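Long-range contacts in periplasmic binding protein (Thermotoga lettingae TMO, PDB 4RY8), which binds 5-methylthioribose and probably serves as the solute-binding component of a transporter for this sugar: residues 140-145 with 199-204; 224-229 with 246-251; 203-208 with 229-234; 136-141 with 166-171. One frame throughout, in Å; residues are numbered along the deposited sequence.

Overall arrangement
All four contacts belong to the periplasmic binding protein lobe built on the mixed sheet, whose strand order runs 167-173, 137-142, 200-203, 226-230, 247-252, 284-287. Contact 4 holds the outermost strand 167-173 and is partly solvent-exposed; contacts 1 and 2 are buried, and contact 3 is buried at the sugar. Contacts 1 and 4 share strand 137-142, contacts 2 and 3 share strand 226-230, and contacts 1 and 3 share A203 and M204. Backbone ladders with apolar packing dominate contacts 1 and 4. Contact 2 adds buried side-chain hydrogen bonds of a serine, a tryptophan and a threonine; contact 3, at the C-terminal strand ends, trades the ladder for a ligand-binding carboxylate.

Contact 1 of 4, residues 140-145 with 199-204; sequences IYVNVG and NAVLAM
A200 opens the pairing by accepting the amide of I140 on its carbonyl (I140 N to A200 O, 2.9 Å), and strands 200-203 and 137-142 then run parallel in the lobe core. At V201, CG1 reaches across to V142 CG2 at 3.8 Å, on the face that F208 of helix 206-219 covers. L202 bonds strand 137-142 through both its N and its O: N donates to I140 O, and O takes V142 N in a nearly straight bond (2.7 Å, 178°). With CG anti to the backbone N (chi1 176°), its side chain lies alongside Y141, CD2 to Y141 CD1 at 4.1 Å, under helix 118-132. A203 sets its CB 4.0 Å from V142 CB. M204, a ligand-pocket residue, gives its N to V142 O (3.0 Å), while its CB and CG lie across the N143 amide and CG meets Y141 CE1 at 3.9 Å. N143 ND2 in turn donates to Y141 OH in its own amide plane, and that hydroxyl also bonds D154. The four backbone bonds pair the facing N-H and C=O groups of a buried ladder, and M204 packs its aliphatic part against a tyrosine and an amide bonded to each other through OH and ND2.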
loop_
_atom_site.group_PDB
_atom_site.type_symbol
_atom_site.label_atom_id
_atom_site.label_comp_id
_atom_site.label_asym_id
_atom_site.label_seq_id
_atom_site.Cartn_x
_atom_site.Cartn_y
_atom_site.Cartn_z
ATOM N N ILE C 140 -2.702 21.566 2.829
ATOM C CA ILE C 140 -3.032 21.679 4.278
ATOM C C ILE C 140 -3.262 20.293 4.853
ATOM O O ILE C 140 -4.195 19.596 4.496
ATOM C CB ILE C 140 -4.222 22.607 4.560
ATOM C CG1 ILE C 140 -3.848 24.040 4.066
ATOM C CG2 ILE C 140 -4.596 22.583 6.060
ATOM C CD1 ILE C 140 -4.977 25.024 3.951
ATOM N N TYR C 141 -2.368 19.876 5.736
ATOM C CA TYR C 141 -2.380 18.521 6.304
ATOM C C TYR C 141 -3.077 18.573 7.651
ATOM O O TYR C 141 -2.648 19.299 8.566
ATOM C CB TYR C 141 -0.948 18.088 6.521
ATOM C CG TYR C 141 -0.694 16.713 7.113
ATOM C CD1 TYR C 141 -1.399 15.584 6.700
ATOM C CD2 TYR C 141 0.367 16.517 7.962
ATOM C CE1 TYR C 141 -1.111 14.353 7.222
ATOM C CE2 TYR C 141 0.656 15.285 8.478
ATOM C CZ TYR C 141 -0.070 14.198 8.076
ATOM O OH TYR C 141 0.267 12.978 8.550
ATOM N N VAL C 142 -4.110 17.761 7.819
ATOM C CA VAL C 142 -4.837 17.753 9.092
ATOM C C VAL C 142 -4.658 16.405 9.777
ATOM O O VAL C 142 -5.198 15.349 9.346
ATOM C CB VAL C 142 -6.298 18.072 8.942
ATOM C CG1 VAL C 142 -6.862 18.465 10.296
ATOM C CG2 VAL C 142 -6.544 19.140 7.880
ATOM N N ASN C 143 -3.829 16.436 10.813
ATOM C CA ASN C 143 -3.494 15.248 11.560
ATOM C C ASN C 143 -2.732 15.674 12.773
ATOM O O ASN C 143 -2.280 16.825 12.842
ATOM C CB ASN C 143 -2.629 14.304 10.707
ATOM C CG ASN C 143 -2.575 12.888 11.250
ATOM O OD1 ASN C 143 -3.416 12.461 12.058
ATOM N ND2 ASN C 143 -1.602 12.142 10.792
ATOM N N VAL C 144 -2.633 14.752 13.737
ATOM C CA VAL C 144 -1.963 14.998 15.025
ATOM C C VAL C 144 -1.249 13.736 15.483
ATOM O O VAL C 144 -1.688 12.626 15.176
ATOM C CB VAL C 144 -2.997 15.391 16.107
ATOM C CG1 VAL C 144 -4.066 16.277 15.532
ATOM C CG2 VAL C 144 -3.689 14.188 16.724
ATOM N N GLY C 145 -0.150 13.900 16.217
ATOM C CA GLY C 145 0.595 12.774 16.756
ATOM C C GLY C 145 -0.031 12.173 17.998
ATOM O O GLY C 145 -1.032 12.678 18.508
ATOM N N ASN C 199 -4.179 24.610 -1.935
ATOM C CA ASN C 199 -5.285 24.161 -2.813
ATOM C C ASN C 199 -5.719 22.694 -2.585
ATOM O O ASN C 199 -6.540 22.153 -3.319
ATOM C CB ASN C 199 -4.913 24.368 -4.289
ATOM C CG ASN C 199 -3.652 23.605 -4.697
ATOM O OD1 ASN C 199 -2.974 22.982 -3.873
ATOM N ND2 ASN C 199 -3.298 23.704 -5.954
ATOM N N ALA C 200 -5.180 22.038 -1.564
ATOM C CA ALA C 200 -5.667 20.697 -1.221
ATOM C C ALA C 200 -5.653 20.504 0.265
ATOM O O ALA C 200 -4.849 21.110 0.960
ATOM C CB ALA C 200 -4.826 19.622 -1.890
ATOM N N VAL C 201 -6.536 19.628 0.738
ATOM C CA VAL C 201 -6.546 19.186 2.133
ATOM C C VAL C 201 -6.434 17.666 2.212
ATOM O O VAL C 201 -7.126 16.925 1.529
ATOM C CB VAL C 201 -7.836 19.622 2.863
ATOM C CG1 VAL C 201 -7.847 19.105 4.313
ATOM C CG2 VAL C 201 -8.005 21.118 2.767
ATOM N N LEU C 202 -5.565 17.219 3.097
ATOM C CA LEU C 202 -5.412 15.825 3.410
ATOM C C LEU C 202 -5.641 15.680 4.911
ATOM O O LEU C 202 -4.866 16.150 5.756
ATOM C CB LEU C 202 -4.031 15.345 2.993
ATOM C CG LEU C 202 -3.683 13.916 3.340
ATOM C CD1 LEU C 202 -4.540 12.965 2.510
ATOM C CD2 LEU C 202 -2.183 13.684 3.109
ATOM N N ALA C 203 -6.711 15.011 5.246
ATOM C CA ALA C 203 -7.225 14.916 6.611
ATOM C C ALA C 203 -7.342 13.466 6.980
ATOM O O ALA C 203 -8.110 12.703 6.379
ATOM C CB ALA C 203 -8.573 15.585 6.719
ATOM N N MET C 204 -6.612 13.078 8.006
ATOM C CA MET C 204 -6.408 11.657 8.323
ATOM C C MET C 204 -7.473 11.033 9.291
ATOM O O MET C 204 -7.294 9.945 9.766
ATOM C CB MET C 204 -4.956 11.496 8.823
ATOM C CG MET C 204 -3.847 11.649 7.736
ATOM S SD MET C 204 -4.183 10.642 6.213
ATOM C CE MET C 204 -2.557 10.655 5.475
#

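Contact 2 of 4, residues 224-229 with 246-251; sequences QFKVYS and PWVATV
Strand segments 226-229 and 247-251 run parallel, their axes 4.8 Å apart at closest and 20° from each other, and a beta bulge shifts the register by one residue between V227 and Y228. Strands 226-230 and 247-252 belong to a beta-alpha-beta unit whose crossover is helix 234-240, in the sheet of one periplasmic binding protein lobe. Ahead of the bulge V227 N donates to P246 O and V227 O receives V248 N; beyond it S229 N donates to A249 O and S229 O receives V251 N, a longer bond at 3.2 Å. V227 CG2 and P246 CB lie side by side on the face covered by I216 of helix 206-219. The bulge turns V248 toward strand 226-230, and its CG2 sits over one face of the Y228 ring in a CH-pi contact, 3.9 Å from the ring centroid. CG2 is displaced toward the hydroxyl end, 3.5 Å from Y228 CZ, while the hydroxyl itself bonds D132. K226 crosses V248 more loosely and carries its amine away.

Polar chemistry gathers at the buried S229. Its OG lies at the edge of the W247 indole, near the ring plane, and accepts the indole N-H in a somewhat bent bond. With OG between its backbone N and carbonyl carbon (chi1 69°), the serine also donates to T250 OG1, which bonds the D231 carbonyl in turn. One serine oxygen thus has both neighbours at the same distance, W247 NE1 and T250 OG1 each 2.8 Å from S229 OG.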
loop_
_atom_site.group_PDB
_atom_site.type_symbol
_atom_site.label_atom_id
_atom_site.label_comp_id
_atom_site.label_asym_id
_atom_site.label_seq_id
_atom_site.Cartn_x
_atom_site.Cartn_y
_atom_site.Cartn_z
ATOM N N GLN C 224 -11.736 26.078 -5.213
ATOM C CA GLN C 224 -10.301 26.307 -5.030
ATOM C C GLN C 224 -9.624 25.185 -4.223
ATOM O O GLN C 224 -8.406 25.204 -4.021
ATOM C CB GLN C 224 -10.065 27.617 -4.284
ATOM C CG GLN C 224 -10.717 28.839 -4.922
ATOM C CD GLN C 224 -10.548 30.096 -4.080
ATOM O OE1 GLN C 224 -9.586 30.226 -3.312
ATOM N NE2 GLN C 224 -11.488 31.030 -4.213
ATOM N N PHE C 225 -10.411 24.215 -3.759
ATOM C CA PHE C 225 -9.910 23.137 -2.927
ATOM C C PHE C 225 -10.387 21.761 -3.354
ATOM O O PHE C 225 -11.463 21.598 -3.949
ATOM C CB PHE C 225 -10.344 23.372 -1.483
ATOM C CG PHE C 225 -9.478 24.346 -0.747
ATOM C CD1 PHE C 225 -8.289 23.927 -0.167
ATOM C CD2 PHE C 225 -9.845 25.676 -0.621
ATOM C CE1 PHE C 225 -7.469 24.812 0.508
ATOM C CE2 PHE C 225 -9.011 26.568 0.061
ATOM C CZ PHE C 225 -7.833 26.141 0.609
ATOM N N LYS C 226 -9.561 20.770 -3.036
ATOM C CA LYS C 226 -9.957 19.376 -3.137
ATOM C C LYS C 226 -9.550 18.708 -1.839
ATOM O O LYS C 226 -8.457 18.934 -1.362
ATOM C CB LYS C 226 -9.298 18.730 -4.356
ATOM C CG LYS C 226 -9.933 19.163 -5.667
ATOM C CD LYS C 226 -9.655 18.129 -6.735
ATOM C CE LYS C 226 -9.953 18.662 -8.122
ATOM N NZ LYS C 226 -9.740 17.571 -9.118
ATOM N N VAL C 227 -10.460 17.961 -1.238
ATOM C CA VAL C 227 -10.243 17.374 0.069
ATOM C C VAL C 227 -10.190 15.867 -0.020
ATOM O O VAL C 227 -11.022 15.269 -0.658
ATOM C CB VAL C 227 -11.329 17.793 1.081
ATOM C CG1 VAL C 227 -10.971 17.266 2.487
ATOM C CG2 VAL C 227 -11.479 19.313 1.080
ATOM N N TYR C 228 -9.165 15.297 0.606
ATOM C CA TYR C 228 -8.892 13.863 0.665
ATOM C C TYR C 228 -8.917 13.494 2.146
ATOM O O TYR C 228 -8.286 14.179 2.963
ATOM C CB TYR C 228 -7.509 13.546 0.030
ATOM C CG TYR C 228 -7.488 13.961 -1.448
ATOM C CD1 TYR C 228 -7.345 15.306 -1.815
ATOM C CD2 TYR C 228 -7.686 13.040 -2.468
ATOM C CE1 TYR C 228 -7.362 15.704 -3.141
ATOM C CE2 TYR C 228 -7.711 13.449 -3.795
ATOM C CZ TYR C 228 -7.563 14.765 -4.120
ATOM O OH TYR C 228 -7.591 15.178 -5.406
ATOM N N SER C 229 -9.646 12.435 2.498
ATOM C CA SER C 229 -9.733 12.003 3.890
ATOM C C SER C 229 -9.594 10.489 4.071
ATOM O O SER C 229 -9.360 9.728 3.139
ATOM C CB SER C 229 -11.057 12.462 4.470
ATOM O OG SER C 229 -12.088 11.700 3.814
ATOM N N PRO C 246 -16.184 20.099 -2.187
ATOM C CA PRO C 246 -14.764 19.906 -2.458
ATOM C C PRO C 246 -14.247 18.535 -1.975
ATOM O O PRO C 246 -13.073 18.216 -2.180
ATOM C CB PRO C 246 -14.105 21.015 -1.634
ATOM C CG PRO C 246 -15.002 21.132 -0.439
ATOM C CD PRO C 246 -16.413 20.923 -0.996
ATOM N N TRP C 247 -15.106 17.730 -1.349
ATOM C CA TRP C 247 -14.657 16.456 -0.781
ATOM C C TRP C 247 -14.613 15.384 -1.861
ATOM O O TRP C 247 -15.660 14.838 -2.241
ATOM C CB TRP C 247 -15.572 16.059 0.367
ATOM C CG TRP C 247 -14.984 15.014 1.333
ATOM C CD1 TRP C 247 -13.900 14.216 1.146
ATOM C CD2 TRP C 247 -15.538 14.654 2.589
ATOM N NE1 TRP C 247 -13.714 13.402 2.249
ATOM C CE2 TRP C 247 -14.704 13.670 3.156
ATOM C CE3 TRP C 247 -16.635 15.113 3.323
ATOM C CZ2 TRP C 247 -14.980 13.090 4.370
ATOM C CZ3 TRP C 247 -16.870 14.562 4.578
ATOM C CH2 TRP C 247 -16.061 13.564 5.077
ATOM N N VAL C 248 -13.425 15.071 -2.383
ATOM C CA VAL C 248 -13.368 14.230 -3.620
ATOM C C VAL C 248 -13.096 12.724 -3.442
ATOM O O VAL C 248 -13.513 11.913 -4.263
ATOM C CB VAL C 248 -12.446 14.830 -4.711
ATOM C CG1 VAL C 248 -12.973 16.190 -5.161
ATOM C CG2 VAL C 248 -11.052 14.959 -4.236
ATOM N N ALA C 249 -12.438 12.351 -2.358
ATOM C CA ALA C 249 -12.159 10.967 -2.069
ATOM C C ALA C 249 -11.875 10.750 -0.582
ATOM O O ALA C 249 -11.392 11.658 0.119
ATOM C CB ALA C 249 -10.966 10.486 -2.890
ATOM N N THR C 250 -12.216 9.546 -0.130
ATOM C CA THR C 250 -11.832 9.027 1.171
ATOM C C THR C 250 -11.464 7.543 1.004
ATOM O O THR C 250 -11.885 6.834 0.064
ATOM C CB THR C 250 -12.977 9.216 2.236
ATOM O OG1 THR C 250 -12.500 8.988 3.570
ATOM C CG2 THR C 250 -14.142 8.274 1.985
ATOM N N VAL C 251 -10.649 7.091 1.928
ATOM C CA VAL C 251 -10.230 5.726 2.016
ATOM C C VAL C 251 -10.666 5.186 3.372
ATOM O O VAL C 251 -10.361 5.757 4.428
ATOM C CB VAL C 251 -8.695 5.670 1.805
ATOM C CG1 VAL C 251 -8.115 4.353 2.291
ATOM C CG2 VAL C 251 -8.430 5.909 0.304
#

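Contact 3 of 4, residues 203-208 with 229-234; sequences AMWDEF and SVDVTT. With SR1 (5-S-methyl-5-thio-alpha-D-ribofuranose), chain G.
One wall of the sugar pocket of this periplasmic binding protein is built here at the C-terminal ends of strands 200-203 and 226-230, where W205 stands at the N-cap of helix 206-219 and D231 lies against it. D231 holds 5-methylthioribose with both carboxylate oxygens: O2 of the sugar donates to D231 OD1 (2.7 Å) and O3 to D231 OD2 (2.5 Å). OD2 also takes the helix-start amide, D206 N to D231 OD2 at 3.1 Å, on its anti side. Together with the sugar bonds it limits the carboxylate's rotation; the helix N-terminus would probably offset the nearby D206 carboxylate. D103, R153, Q116 and H79 bind the sugar as well.

W205 presents an indole face to the ligand, with C5 of the sugar 3.6 Å above its plane, toward the rim. E207 CB covers the opposite face over its centre, and the ring edge at CD1 lies 3.1 Å from D231 OD2, the indole and carboxylate planes standing 82° apart. M204 SD touches V230 CG2 at 3.9 Å. The D206 carboxylate, swung between its backbone N and carbonyl carbon (chi1 62°), crosses the D231 side chain at about a right angle and brings OD2 to T233 CG2; T233 OG1 caps D236 N. One water bridges the two side chains, 2.7 Å from D206 OD2 and 2.8 Å from T233 OG1.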
loop_
_atom_site.group_PDB
_atom_site.type_symbol
_atom_site.label_atom_id
_atom_site.label_comp_id
_atom_site.label_asym_id
_atom_site.label_seq_id
_atom_site.Cartn_x
_atom_site.Cartn_y
_atom_site.Cartn_z
ATOM N N ALA C 203 -6.711 15.011 5.246
ATOM C CA ALA C 203 -7.225 14.916 6.611
ATOM C C ALA C 203 -7.342 13.466 6.980
ATOM O O ALA C 203 -8.110 12.703 6.379
ATOM C CB ALA C 203 -8.573 15.585 6.719
ATOM N N MET C 204 -6.612 13.078 8.006
ATOM C CA MET C 204 -6.408 11.657 8.323
ATOM C C MET C 204 -7.473 11.033 9.291
ATOM O O MET C 204 -7.294 9.945 9.766
ATOM C CB MET C 204 -4.956 11.496 8.823
ATOM C CG MET C 204 -3.847 11.649 7.736
ATOM S SD MET C 204 -4.183 10.642 6.213
ATOM C CE MET C 204 -2.557 10.655 5.475
ATOM N N TRP C 205 -8.561 11.740 9.573
ATOM C CA TRP C 205 -9.747 11.174 10.289
ATOM C C TRP C 205 -10.988 11.878 9.734
ATOM O O TRP C 205 -10.886 13.066 9.473
ATOM C CB TRP C 205 -9.542 11.423 11.813
ATOM C CG TRP C 205 -10.692 11.105 12.725
ATOM C CD1 TRP C 205 -11.692 10.188 12.533
ATOM C CD2 TRP C 205 -10.920 11.673 13.989
ATOM N NE1 TRP C 205 -12.539 10.175 13.599
ATOM C CE2 TRP C 205 -12.087 11.084 14.517
ATOM C CE3 TRP C 205 -10.257 12.647 14.736
ATOM C CZ2 TRP C 205 -12.606 11.446 15.757
ATOM C CZ3 TRP C 205 -10.767 13.004 15.946
ATOM C CH2 TRP C 205 -11.905 12.408 16.466
ATOM N N ASP C 206 -12.149 11.208 9.498
ATOM C CA ASP C 206 -13.264 11.927 8.926
ATOM C C ASP C 206 -13.770 13.119 9.748
ATOM O O ASP C 206 -14.327 14.047 9.180
ATOM C CB ASP C 206 -14.468 11.012 8.444
ATOM C CG ASP C 206 -15.129 10.209 9.574
ATOM O OD1 ASP C 206 -14.676 10.232 10.734
ATOM O OD2 ASP C 206 -16.172 9.530 9.297
ATOM N N GLU C 207 -13.565 13.135 11.062
ATOM C CA GLU C 207 -13.934 14.302 11.885
ATOM C C GLU C 207 -13.082 15.554 11.571
ATOM O O GLU C 207 -13.596 16.690 11.572
ATOM C CB GLU C 207 -13.882 13.953 13.375
ATOM C CG GLU C 207 -14.940 12.951 13.799
ATOM C CD GLU C 207 -16.355 13.446 13.572
ATOM O OE1 GLU C 207 -16.707 14.573 14.000
ATOM O OE2 GLU C 207 -17.144 12.697 12.973
ATOM N N PHE C 208 -11.823 15.348 11.244
ATOM C CA PHE C 208 -10.962 16.441 10.791
ATOM C C PHE C 208 -11.492 16.917 9.417
ATOM O O PHE C 208 -11.664 18.103 9.162
ATOM C CB PHE C 208 -9.529 15.963 10.569
ATOM C CG PHE C 208 -8.719 15.650 11.821
ATOM C CD1 PHE C 208 -8.817 16.385 13.010
ATOM C CD2 PHE C 208 -7.737 14.688 11.731
ATOM C CE1 PHE C 208 -8.017 16.047 14.085
ATOM C CE2 PHE C 208 -6.927 14.369 12.799
ATOM C CZ PHE C 208 -7.062 15.063 13.968
ATOM N N SER C 229 -9.646 12.435 2.498
ATOM C CA SER C 229 -9.733 12.003 3.890
ATOM C C SER C 229 -9.594 10.489 4.071
ATOM O O SER C 229 -9.360 9.728 3.139
ATOM C CB SER C 229 -11.057 12.462 4.470
ATOM O OG SER C 229 -12.088 11.700 3.814
ATOM N N VAL C 230 -9.707 10.091 5.315
ATOM C CA VAL C 230 -9.870 8.743 5.688
ATOM C C VAL C 230 -11.241 8.606 6.356
ATOM O O VAL C 230 -11.760 9.567 6.955
ATOM C CB VAL C 230 -8.728 8.371 6.667
ATOM C CG1 VAL C 230 -8.817 6.966 7.152
ATOM C CG2 VAL C 230 -7.411 8.553 5.983
ATOM N N ASP C 231 -11.744 7.374 6.353
ATOM C CA ASP C 231 -12.986 6.960 7.002
ATOM C C ASP C 231 -14.173 7.254 6.096
ATOM O O ASP C 231 -14.137 8.140 5.265
ATOM C CB ASP C 231 -13.245 7.534 8.410
ATOM C CG ASP C 231 -12.091 7.282 9.362
ATOM O OD1 ASP C 231 -11.588 6.144 9.379
ATOM O OD2 ASP C 231 -11.677 8.233 10.086
ATOM N N VAL C 232 -15.197 6.438 6.258
ATOM C CA VAL C 232 -16.453 6.654 5.541
ATOM C C VAL C 232 -17.601 6.301 6.500
ATOM O O VAL C 232 -17.518 5.339 7.311
ATOM C CB VAL C 232 -16.453 5.889 4.208
ATOM C CG1 VAL C 232 -16.361 4.388 4.451
ATOM C CG2 VAL C 232 -17.659 6.269 3.347
ATOM N N THR C 233 -18.631 7.140 6.462
ATOM C CA THR C 233 -19.884 6.910 7.184
ATOM C C THR C 233 -20.994 7.467 6.292
ATOM O O THR C 233 -20.713 8.082 5.261
ATOM C CB THR C 233 -19.950 7.643 8.537
ATOM O OG1 THR C 233 -19.972 9.054 8.305
ATOM C CG2 THR C 233 -18.767 7.297 9.443
ATOM N N THR C 234 -22.250 7.280 6.690
ATOM C CA THR C 234 -23.366 7.909 5.980
ATOM C C THR C 234 -23.265 9.438 6.041
ATOM O O THR C 234 -23.447 10.114 5.025
ATOM C CB THR C 234 -24.703 7.404 6.511
ATOM O OG1 THR C 234 -24.818 6.021 6.152
ATOM C CG2 THR C 234 -25.858 8.185 5.929
HETATM C CS SR1 G . -8.312 9.863 16.946
HETATM S S SR1 G . -7.786 8.406 16.074
HETATM C C5 SR1 G . -9.085 8.509 14.817
HETATM C C4 SR1 G . -8.980 7.360 13.817
HETATM O O4 SR1 G . -9.065 6.187 14.559
HETATM C C1 SR1 G . -9.897 5.207 13.907
HETATM O O1 SR1 G . -9.089 4.126 13.588
HETATM C C2 SR1 G . -10.497 5.811 12.646
HETATM O O2 SR1 G . -10.072 5.258 11.371
HETATM C C3 SR1 G . -10.099 7.267 12.786
HETATM O O3 SR1 G . -9.677 7.794 11.536
HETATM O O HOH W 1 -18.525 10.639 10.177
#

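Contact 4 of 4, residues 136-141 with 166-171; sequences NANVIY and GIKEVA
A137 and G166 begin the parallel pairing of strands 137-142 and 167-173, the two strands of a beta-alpha-beta unit with helix 148-163 as its crossover, at the margin of the periplasmic binding protein sheet. The axes of segments 137-141 and 167-171 cross at 45°, a strongly twisted pair.

Five backbone hydrogen bonds form the ladder. A137 N goes to G166 O, the donor standing above the carbonyl plane; K168 N to A137 O and V139 N to K168 O follow, both at 2.8 Å. V170 N then donates to V139 O and Y141 N to A171 O, across a beta bulge that advances the register by one between V139 and I140.

Apolar contacts divide between the two faces. On one, I167 CD1 meets A137 CB at 3.8 Å and I167 CG2 meets V139 CG2 at 4.0 Å, beneath L129 of helix 118-132 and W157 of helix 148-163. On the other, V170, turned toward strand 137-142 by the bulge, lays CG1 against N138 CB (3.8 Å) and brings CG2 to I140 CG1 (4.2 Å). The aliphatic base of K168 lies beside N138.

A polar side chain meets a ring at E169. With CG anti to the backbone N (chi1 -179°) and the chain extended, its carboxylate slants past the Y141 ring, the two planes 47° apart. E169 OE1 is held by W157 NE1 and by a salt bridge from K161; the Y141 approach is only a contact, CD2 lying 3.5 Å from E169 OE1.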
loop_
_atom_site.group_PDB
_atom_site.type_symbol
_atom_site.label_atom_id
_atom_site.label_comp_id
_atom_site.label_asym_id
_atom_site.label_seq_id
_atom_site.Cartn_x
_atom_site.Cartn_y
_atom_site.Cartn_z
ATOM N N ASN C 136 1.962 18.142 -8.268
ATOM C CA ASN C 136 2.079 19.534 -7.786
ATOM C C ASN C 136 0.828 20.027 -7.022
ATOM O O ASN C 136 -0.268 20.160 -7.600
ATOM C CB ASN C 136 2.334 20.481 -8.963
ATOM C CG ASN C 136 3.666 20.231 -9.629
ATOM O OD1 ASN C 136 4.734 20.453 -9.044
ATOM N ND2 ASN C 136 3.616 19.732 -10.841
ATOM N N ALA C 137 1.003 20.314 -5.735
ATOM C CA ALA C 137 -0.068 20.779 -4.869
ATOM C C ALA C 137 0.502 21.458 -3.636
ATOM O O ALA C 137 1.537 21.036 -3.143
ATOM C CB ALA C 137 -0.930 19.635 -4.385
ATOM N N ASN C 138 -0.270 22.413 -3.100
ATOM C CA ASN C 138 -0.009 23.063 -1.805
ATOM C C ASN C 138 -1.007 22.570 -0.723
ATOM O O ASN C 138 -2.145 23.031 -0.627
ATOM C CB ASN C 138 -0.118 24.586 -1.967
ATOM C CG ASN C 138 0.907 25.160 -2.942
ATOM O OD1 ASN C 138 0.609 26.079 -3.706
ATOM N ND2 ASN C 138 2.105 24.634 -2.902
ATOM N N VAL C 139 -0.551 21.650 0.107
ATOM C CA VAL C 139 -1.430 20.867 0.941
ATOM C C VAL C 139 -1.470 21.377 2.348
ATOM O O VAL C 139 -0.380 21.559 2.986
ATOM C CB VAL C 139 -0.945 19.387 0.976
ATOM C CG1 VAL C 139 -1.877 18.534 1.829
ATOM C CG2 VAL C 139 -0.848 18.847 -0.440
ATOM N N ILE C 140 -2.702 21.566 2.829
ATOM C CA ILE C 140 -3.032 21.679 4.278
ATOM C C ILE C 140 -3.262 20.293 4.853
ATOM O O ILE C 140 -4.195 19.596 4.496
ATOM C CB ILE C 140 -4.222 22.607 4.560
ATOM C CG1 ILE C 140 -3.848 24.040 4.066
ATOM C CG2 ILE C 140 -4.596 22.583 6.060
ATOM C CD1 ILE C 140 -4.977 25.024 3.951
ATOM N N TYR C 141 -2.368 19.876 5.736
ATOM C CA TYR C 141 -2.380 18.521 6.304
ATOM C C TYR C 141 -3.077 18.573 7.651
ATOM O O TYR C 141 -2.648 19.299 8.566
ATOM C CB TYR C 141 -0.948 18.088 6.521
ATOM C CG TYR C 141 -0.694 16.713 7.113
ATOM C CD1 TYR C 141 -1.399 15.584 6.700
ATOM C CD2 TYR C 141 0.367 16.517 7.962
ATOM C CE1 TYR C 141 -1.111 14.353 7.222
ATOM C CE2 TYR C 141 0.656 15.285 8.478
ATOM C CZ TYR C 141 -0.070 14.198 8.076
ATOM O OH TYR C 141 0.267 12.978 8.550
ATOM N N GLY C 166 6.912 17.937 -5.669
ATOM C CA GLY C 166 6.012 19.029 -5.868
ATOM C C GLY C 166 4.769 19.029 -4.982
ATOM O O GLY C 166 4.037 19.995 -4.983
ATOM N N ILE C 167 4.523 17.956 -4.231
ATOM C CA ILE C 167 3.409 17.878 -3.300
ATOM C C ILE C 167 3.937 18.443 -1.997
ATOM O O ILE C 167 4.768 17.803 -1.330
ATOM C CB ILE C 167 2.929 16.433 -3.124
ATOM C CG1 ILE C 167 2.463 15.888 -4.468
ATOM C CG2 ILE C 167 1.762 16.356 -2.144
ATOM C CD1 ILE C 167 1.177 16.500 -4.975
ATOM N N LYS C 168 3.517 19.670 -1.672
ATOM C CA LYS C 168 4.181 20.417 -0.586
ATOM C C LYS C 168 3.249 20.509 0.618
ATOM O O LYS C 168 2.072 20.755 0.459
ATOM C CB LYS C 168 4.521 21.858 -0.991
ATOM C CG LYS C 168 5.383 22.028 -2.224
ATOM C CD LYS C 168 6.834 21.733 -1.930
ATOM C CE LYS C 168 7.679 21.839 -3.196
ATOM N NZ LYS C 168 7.841 23.240 -3.666
ATOM N N GLU C 169 3.784 20.338 1.828
ATOM C CA GLU C 169 2.995 20.575 3.015
ATOM C C GLU C 169 3.163 22.053 3.305
ATOM O O GLU C 169 4.261 22.499 3.519
ATOM C CB GLU C 169 3.491 19.728 4.194
ATOM C CG GLU C 169 2.672 19.924 5.469
ATOM C CD GLU C 169 3.021 18.960 6.592
ATOM O OE1 GLU C 169 3.199 17.729 6.390
ATOM O OE2 GLU C 169 3.070 19.446 7.724
ATOM N N VAL C 170 2.089 22.820 3.265
ATOM C CA VAL C 170 2.178 24.245 3.587
ATOM C C VAL C 170 1.620 24.580 4.979
ATOM O O VAL C 170 1.866 25.676 5.485
ATOM C CB VAL C 170 1.484 25.125 2.531
ATOM C CG1 VAL C 170 2.047 24.851 1.144
ATOM C CG2 VAL C 170 -0.021 24.928 2.568
ATOM N N ALA C 171 0.864 23.662 5.574
ATOM C CA ALA C 171 0.438 23.729 6.980
ATOM C C ALA C 171 0.049 22.357 7.493
ATOM O O ALA C 171 -0.480 21.508 6.716
ATOM C CB ALA C 171 -0.713 24.698 7.191
#